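Local atomic coordinates of myosin-I heavy chain (Dictyostelium discoideum, PDB entry 5EJR), a protein that acts as an actin-based motor with ATPase activity in the early steps of phagocytosis and in adhesion, represented here by its C-terminal MyTH4-FERM tail domain. Residues K213-K225 and E234-S246. Numbering follows the deposited sequence.
With EDO (1,2-ethanediol), chain C.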
loop_
_atom_site.group_PDB
_atom_site.type_symbol
_atom_site.label_atom_id
_atom_site.label_comp_id
_atom_site.label_asym_id
_atom_site.label_seq_id
_atom_site.Cartn_x
_atom_site.Cartn_y
_atom_site.Cartn_z
ATOM N N LYS A 213 1.474 12.299 -1.719
ATOM C CA LYS A 213 2.337 12.704 -2.824
ATOM C C LYS A 213 2.517 11.514 -3.779
ATOM O O LYS A 213 2.923 10.432 -3.336
ATOM C CB LYS A 213 3.710 13.125 -2.259
ATOM C CG LYS A 213 4.223 14.464 -2.757
ATOM C CD LYS A 213 5.725 14.590 -2.528
ATOM C CE LYS A 213 6.281 15.917 -2.978
ATOM N NZ LYS A 213 7.720 16.046 -2.623
ATOM N N ILE A 214 2.160 11.695 -5.067
ATOM C CA ILE A 214 2.298 10.659 -6.104
ATOM C C ILE A 214 3.157 11.163 -7.268
ATOM O O ILE A 214 2.840 12.187 -7.884
ATOM C CB ILE A 214 0.947 10.056 -6.595
ATOM C CG1 ILE A 214 -0.060 9.774 -5.431
ATOM C CG2 ILE A 214 1.184 8.806 -7.474
ATOM C CD1 ILE A 214 0.311 8.697 -4.426
ATOM N N ARG A 215 4.230 10.418 -7.584
ATOM C CA ARG A 215 5.138 10.779 -8.664
ATOM C C ARG A 215 4.706 10.192 -9.994
ATOM O O ARG A 215 4.003 9.170 -10.036
ATOM C CB ARG A 215 6.569 10.358 -8.339
ATOM C CG ARG A 215 7.090 10.947 -7.035
ATOM C CD ARG A 215 8.595 10.934 -6.992
ATOM N NE ARG A 215 9.093 10.791 -5.627
ATOM C CZ ARG A 215 10.375 10.634 -5.309
ATOM N NH1 ARG A 215 11.306 10.616 -6.257
ATOM N NH2 ARG A 215 10.738 10.499 -4.040
ATOM N N PHE A 216 5.120 10.846 -11.087
ATOM C CA PHE A 216 4.894 10.380 -12.450
ATOM C C PHE A 216 6.273 10.111 -13.020
ATOM O O PHE A 216 7.264 10.490 -12.407
ATOM C CB PHE A 216 4.119 11.410 -13.292
ATOM C CG PHE A 216 2.643 11.425 -12.978
ATOM C CD1 PHE A 216 2.160 12.092 -11.854
ATOM C CD2 PHE A 216 1.729 10.798 -13.819
ATOM C CE1 PHE A 216 0.787 12.079 -11.547
ATOM C CE2 PHE A 216 0.358 10.800 -13.519
ATOM C CZ PHE A 216 -0.099 11.426 -12.377
ATOM N N ILE A 217 6.339 9.445 -14.171
ATOM C CA ILE A 217 7.579 9.059 -14.849
ATOM C C ILE A 217 8.491 10.271 -15.193
ATOM O O ILE A 217 9.707 10.113 -15.242
ATOM C CB ILE A 217 7.234 8.175 -16.096
ATOM C CG1 ILE A 217 8.476 7.442 -16.673
ATOM C CG2 ILE A 217 6.486 8.959 -17.172
ATOM C CD1 ILE A 217 8.850 6.163 -15.948
ATOM N N ASP A 218 7.909 11.465 -15.399
ATOM C CA ASP A 218 8.677 12.666 -15.744
ATOM C C ASP A 218 9.315 13.320 -14.511
ATOM O O ASP A 218 10.000 14.337 -14.642
ATOM C CB ASP A 218 7.826 13.663 -16.573
ATOM C CG ASP A 218 6.635 14.323 -15.877
ATOM O OD1 ASP A 218 6.309 13.926 -14.740
ATOM O OD2 ASP A 218 6.010 15.208 -16.492
ATOM N N GLN A 219 9.098 12.707 -13.319
ATOM C CA GLN A 219 9.583 13.119 -11.994
ATOM C C GLN A 219 8.723 14.244 -11.391
ATOM O O GLN A 219 8.991 14.692 -10.271
ATOM C CB GLN A 219 11.093 13.450 -11.982
ATOM C CG GLN A 219 11.992 12.271 -12.319
ATOM C CD GLN A 219 13.408 12.720 -12.581
ATOM O OE1 GLN A 219 13.805 12.967 -13.727
ATOM N NE2 GLN A 219 14.204 12.853 -11.524
ATOM N N SER A 220 7.645 14.643 -12.098
ATOM C CA SER A 220 6.689 15.627 -11.593
ATOM C C SER A 220 5.808 14.903 -10.582
ATOM O O SER A 220 5.782 13.673 -10.564
ATOM C CB SER A 220 5.872 16.250 -12.726
ATOM O OG SER A 220 4.751 15.463 -13.098
ATOM N N THR A 221 5.112 15.647 -9.731
ATOM C CA THR A 221 4.302 15.082 -8.651
ATOM C C THR A 221 2.907 15.686 -8.650
ATOM O O THR A 221 2.688 16.736 -9.263
ATOM C CB THR A 221 5.034 15.324 -7.299
ATOM O OG1 THR A 221 6.430 15.063 -7.448
ATOM C CG2 THR A 221 4.532 14.453 -6.191
ATOM N N LYS A 222 1.960 15.006 -7.980
ATOM C CA LYS A 222 0.581 15.437 -7.758
ATOM C C LYS A 222 0.178 15.070 -6.333
ATOM O O LYS A 222 0.637 14.058 -5.788
ATOM C CB LYS A 222 -0.415 14.838 -8.783
ATOM C CG LYS A 222 -0.345 15.450 -10.186
ATOM C CD LYS A 222 -1.020 16.816 -10.278
ATOM C CE LYS A 222 -0.724 17.526 -11.574
ATOM N NZ LYS A 222 -1.480 18.805 -11.680
ATOM N N LEU A 223 -0.631 15.922 -5.712
ATOM C CA LEU A 223 -1.100 15.677 -4.366
ATOM C C LEU A 223 -2.500 15.135 -4.479
ATOM O O LEU A 223 -3.365 15.784 -5.067
ATOM C CB LEU A 223 -1.040 16.957 -3.500
ATOM C CG LEU A 223 0.361 17.526 -3.228
ATOM C CD1 LEU A 223 0.273 18.873 -2.544
ATOM C CD2 LEU A 223 1.204 16.579 -2.396
ATOM N N ALA A 224 -2.706 13.907 -3.994
ATOM C CA ALA A 224 -4.007 13.253 -4.054
ATOM C C ALA A 224 -4.710 13.292 -2.711
ATOM O O ALA A 224 -4.085 12.997 -1.697
ATOM C CB ALA A 224 -3.828 11.805 -4.481
ATOM N N LYS A 225 -6.020 13.557 -2.709
ATOM C CA LYS A 225 -6.837 13.553 -1.481
ATOM C C LYS A 225 -6.920 12.106 -0.968
ATOM O O LYS A 225 -7.154 11.178 -1.753
ATOM C CB LYS A 225 -8.239 14.119 -1.740
ATOM C CG LYS A 225 -8.266 15.637 -1.906
ATOM C CD LYS A 225 -9.548 16.126 -2.604
ATOM C CE LYS A 225 -10.713 16.360 -1.666
ATOM N NZ LYS A 225 -11.968 16.672 -2.404
ATOM N N GLU A 234 -8.695 4.214 -6.327
ATOM C CA GLU A 234 -9.241 5.571 -6.180
ATOM C C GLU A 234 -8.171 6.648 -6.287
ATOM O O GLU A 234 -8.418 7.642 -6.964
ATOM C CB GLU A 234 -10.060 5.731 -4.871
ATOM C CG GLU A 234 -11.316 4.865 -4.840
ATOM C CD GLU A 234 -11.981 4.663 -3.486
ATOM O OE1 GLU A 234 -11.285 4.754 -2.447
ATOM O OE2 GLU A 234 -13.200 4.368 -3.467
ATOM N N ILE A 235 -6.998 6.483 -5.629
ATOM C CA ILE A 235 -5.931 7.476 -5.766
ATOM C C ILE A 235 -5.359 7.496 -7.180
ATOM O O ILE A 235 -4.982 8.571 -7.632
ATOM C CB ILE A 235 -4.786 7.483 -4.735
ATOM C CG1 ILE A 235 -4.138 6.105 -4.575
ATOM C CG2 ILE A 235 -5.198 8.090 -3.390
ATOM C CD1 ILE A 235 -2.627 6.210 -4.474
ATOM N N THR A 236 -5.253 6.318 -7.865
ATOM C CA THR A 236 -4.762 6.277 -9.250
ATOM C C THR A 236 -5.721 7.116 -10.105
ATOM O O THR A 236 -5.265 7.945 -10.884
ATOM C CB THR A 236 -4.657 4.827 -9.795
ATOM O OG1 THR A 236 -3.808 4.043 -8.949
ATOM C CG2 THR A 236 -4.096 4.787 -11.207
ATOM N N ASP A 237 -7.035 6.933 -9.915
ATOM C CA ASP A 237 -8.068 7.670 -10.646
ATOM C C ASP A 237 -7.975 9.185 -10.467
ATOM O O ASP A 237 -8.021 9.927 -11.456
ATOM C CB ASP A 237 -9.453 7.159 -10.255
ATOM C CG ASP A 237 -9.785 5.814 -10.854
ATOM O OD1 ASP A 237 -8.859 5.152 -11.386
ATOM O OD2 ASP A 237 -10.967 5.411 -10.782
ATOM N N THR A 238 -7.786 9.639 -9.217
ATOM C CA THR A 238 -7.702 11.065 -8.906
ATOM C C THR A 238 -6.419 11.695 -9.453
ATOM O O THR A 238 -6.514 12.706 -10.144
ATOM C CB THR A 238 -7.913 11.344 -7.388
ATOM O OG1 THR A 238 -6.765 10.933 -6.633
ATOM C CG2 THR A 238 -9.173 10.682 -6.833
ATOM N N VAL A 239 -5.229 11.108 -9.188
ATOM C CA VAL A 239 -3.994 11.731 -9.707
ATOM C C VAL A 239 -3.959 11.761 -11.223
ATOM O O VAL A 239 -3.399 12.688 -11.790
ATOM C CB VAL A 239 -2.645 11.229 -9.160
ATOM C CG1 VAL A 239 -2.380 11.739 -7.763
ATOM C CG2 VAL A 239 -2.483 9.707 -9.285
ATOM N N CYS A 240 -4.512 10.726 -11.874
ATOM C CA CYS A 240 -4.533 10.650 -13.331
ATOM C C CYS A 240 -5.424 11.726 -13.927
ATOM O O CYS A 240 -5.030 12.332 -14.912
ATOM C CB CYS A 240 -4.884 9.246 -13.811
ATOM S SG CYS A 240 -3.526 8.060 -13.586
ATOM N N ARG A 241 -6.587 12.008 -13.286
ATOM C CA ARG A 241 -7.503 13.092 -13.662
ATOM C C ARG A 241 -6.813 14.456 -13.484
ATOM O O ARG A 241 -6.916 15.302 -14.369
ATOM C CB ARG A 241 -8.786 13.053 -12.832
ATOM C CG ARG A 241 -9.900 12.242 -13.456
ATOM C CD ARG A 241 -11.027 11.961 -12.472
ATOM N NE ARG A 241 -11.945 10.929 -12.968
ATOM C CZ ARG A 241 -11.714 9.617 -12.926
ATOM N NH1 ARG A 241 -10.580 9.151 -12.425
ATOM N NH2 ARG A 241 -12.607 8.764 -13.406
ATOM N N GLN A 242 -6.080 14.644 -12.368
ATOM C CA GLN A 242 -5.312 15.867 -12.089
ATOM C C GLN A 242 -4.237 16.107 -13.156
ATOM O O GLN A 242 -4.047 17.232 -13.608
ATOM C CB GLN A 242 -4.640 15.774 -10.713
ATOM C CG GLN A 242 -5.563 16.133 -9.565
ATOM C CD GLN A 242 -4.826 16.108 -8.255
ATOM O OE1 GLN A 242 -4.012 16.993 -7.946
ATOM N NE2 GLN A 242 -5.085 15.087 -7.463
ATOM N N TYR A 243 -3.531 15.043 -13.557
ATOM C CA TYR A 243 -2.502 15.131 -14.593
ATOM C C TYR A 243 -3.074 15.485 -15.970
ATOM O O TYR A 243 -2.372 16.062 -16.790
ATOM C CB TYR A 243 -1.708 13.823 -14.653
ATOM C CG TYR A 243 -0.350 13.986 -15.292
ATOM C CD1 TYR A 243 0.745 14.408 -14.546
ATOM C CD2 TYR A 243 -0.152 13.701 -16.639
ATOM C CE1 TYR A 243 1.997 14.565 -15.129
ATOM C CE2 TYR A 243 1.091 13.882 -17.242
ATOM C CZ TYR A 243 2.169 14.299 -16.477
ATOM O OH TYR A 243 3.416 14.405 -17.037
ATOM N N GLY A 244 -4.342 15.156 -16.203
ATOM C CA GLY A 244 -5.008 15.440 -17.464
ATOM C C GLY A 244 -5.223 14.225 -18.353
ATOM O O GLY A 244 -5.554 14.399 -19.524
ATOM N N ILE A 245 -5.043 12.982 -17.822
ATOM C CA ILE A 245 -5.263 11.756 -18.601
ATOM C C ILE A 245 -6.792 11.680 -18.813
ATOM O O ILE A 245 -7.533 11.963 -17.870
ATOM C CB ILE A 245 -4.694 10.525 -17.829
ATOM C CG1 ILE A 245 -3.144 10.606 -17.700
ATOM C CG2 ILE A 245 -5.150 9.182 -18.448
ATOM C CD1 ILE A 245 -2.537 9.780 -16.561
ATOM N N SER A 246 -7.249 11.367 -20.048
ATOM C CA SER A 246 -8.663 11.293 -20.356
ATOM C C SER A 246 -9.317 10.158 -19.628
ATOM O O SER A 246 -8.669 9.156 -19.319
ATOM C CB SER A 246 -8.922 11.182 -21.859
ATOM O OG SER A 246 -8.863 9.836 -22.309
HETATM C C1 EDO C . 4.731 8.355 -1.628
HETATM O O1 EDO C . 5.168 9.022 -2.818
HETATM C C2 EDO C . 4.636 9.305 -0.408
HETATM O O2 EDO C . 3.472 8.951 0.347
HETATM O O HOH W 1 -1.730 18.257 -6.838
#
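Tyr-243, in the last turn of helix 232-243, lays its ring over Phe-216 and ties its hydroxyl to Asp-218, a compact case of a helix seated on a beta hairpin, with one residue both stacking and hydrogen-bonding. CB rests 3.7 Å from Phe-216 CZ. With CG anti to the backbone N (chi1 -159°), the ring is sent back toward the hairpin turn, and CG and CD1 pass across the phenyl face. This is an offset face-to-face stack, centroids 4.2 Å apart and planes at 20°, with CD1 over the centre of the Phe-216 ring. Farther out, Ser-220 OG lies at the ring edge, 3.5 Å from CE1. At the tip, OH donates to Asp-218 OD2 over 2.8 Å, reaching it from above the carboxylate plane. The other oxygen, OD1, is gripped by Ser-220 N, closing an Asx turn, and by Ser-220 OG; these two bonds hold the carboxylate in place, and OD2 is presented to the tyrosine.

One helical turn back, Val-239 fills the middle. Its CG1 meets Ala-224 CB at 3.6 Å and also touches Lys-222 CB and Ile-214 CG1, while Ile-235 CD1 packs on Ile-214 CD1. Along the outer flank the extended Gln-242 sends NE2 to Leu-223 O (3.0 Å); the acceptor oxygen lies in the amide plane of Gln-242, although NE2 comes from above the carbonyl plane. A water bridges OE1 to Leu-223 N. A Schellman motif at Gly-244 closes the helix directly after Tyr-243.

Hairpin followed by helix is the opening of the ubiquitin-like FERM lobe. Strand 211-215 pairs with 221-225 and bonds to strand 290-296 through Arg-215; Ile-235 and Cys-240 lean on strand 253-259, and helix 317-332 packs against Tyr-243 through Ile-318 and Leu-322.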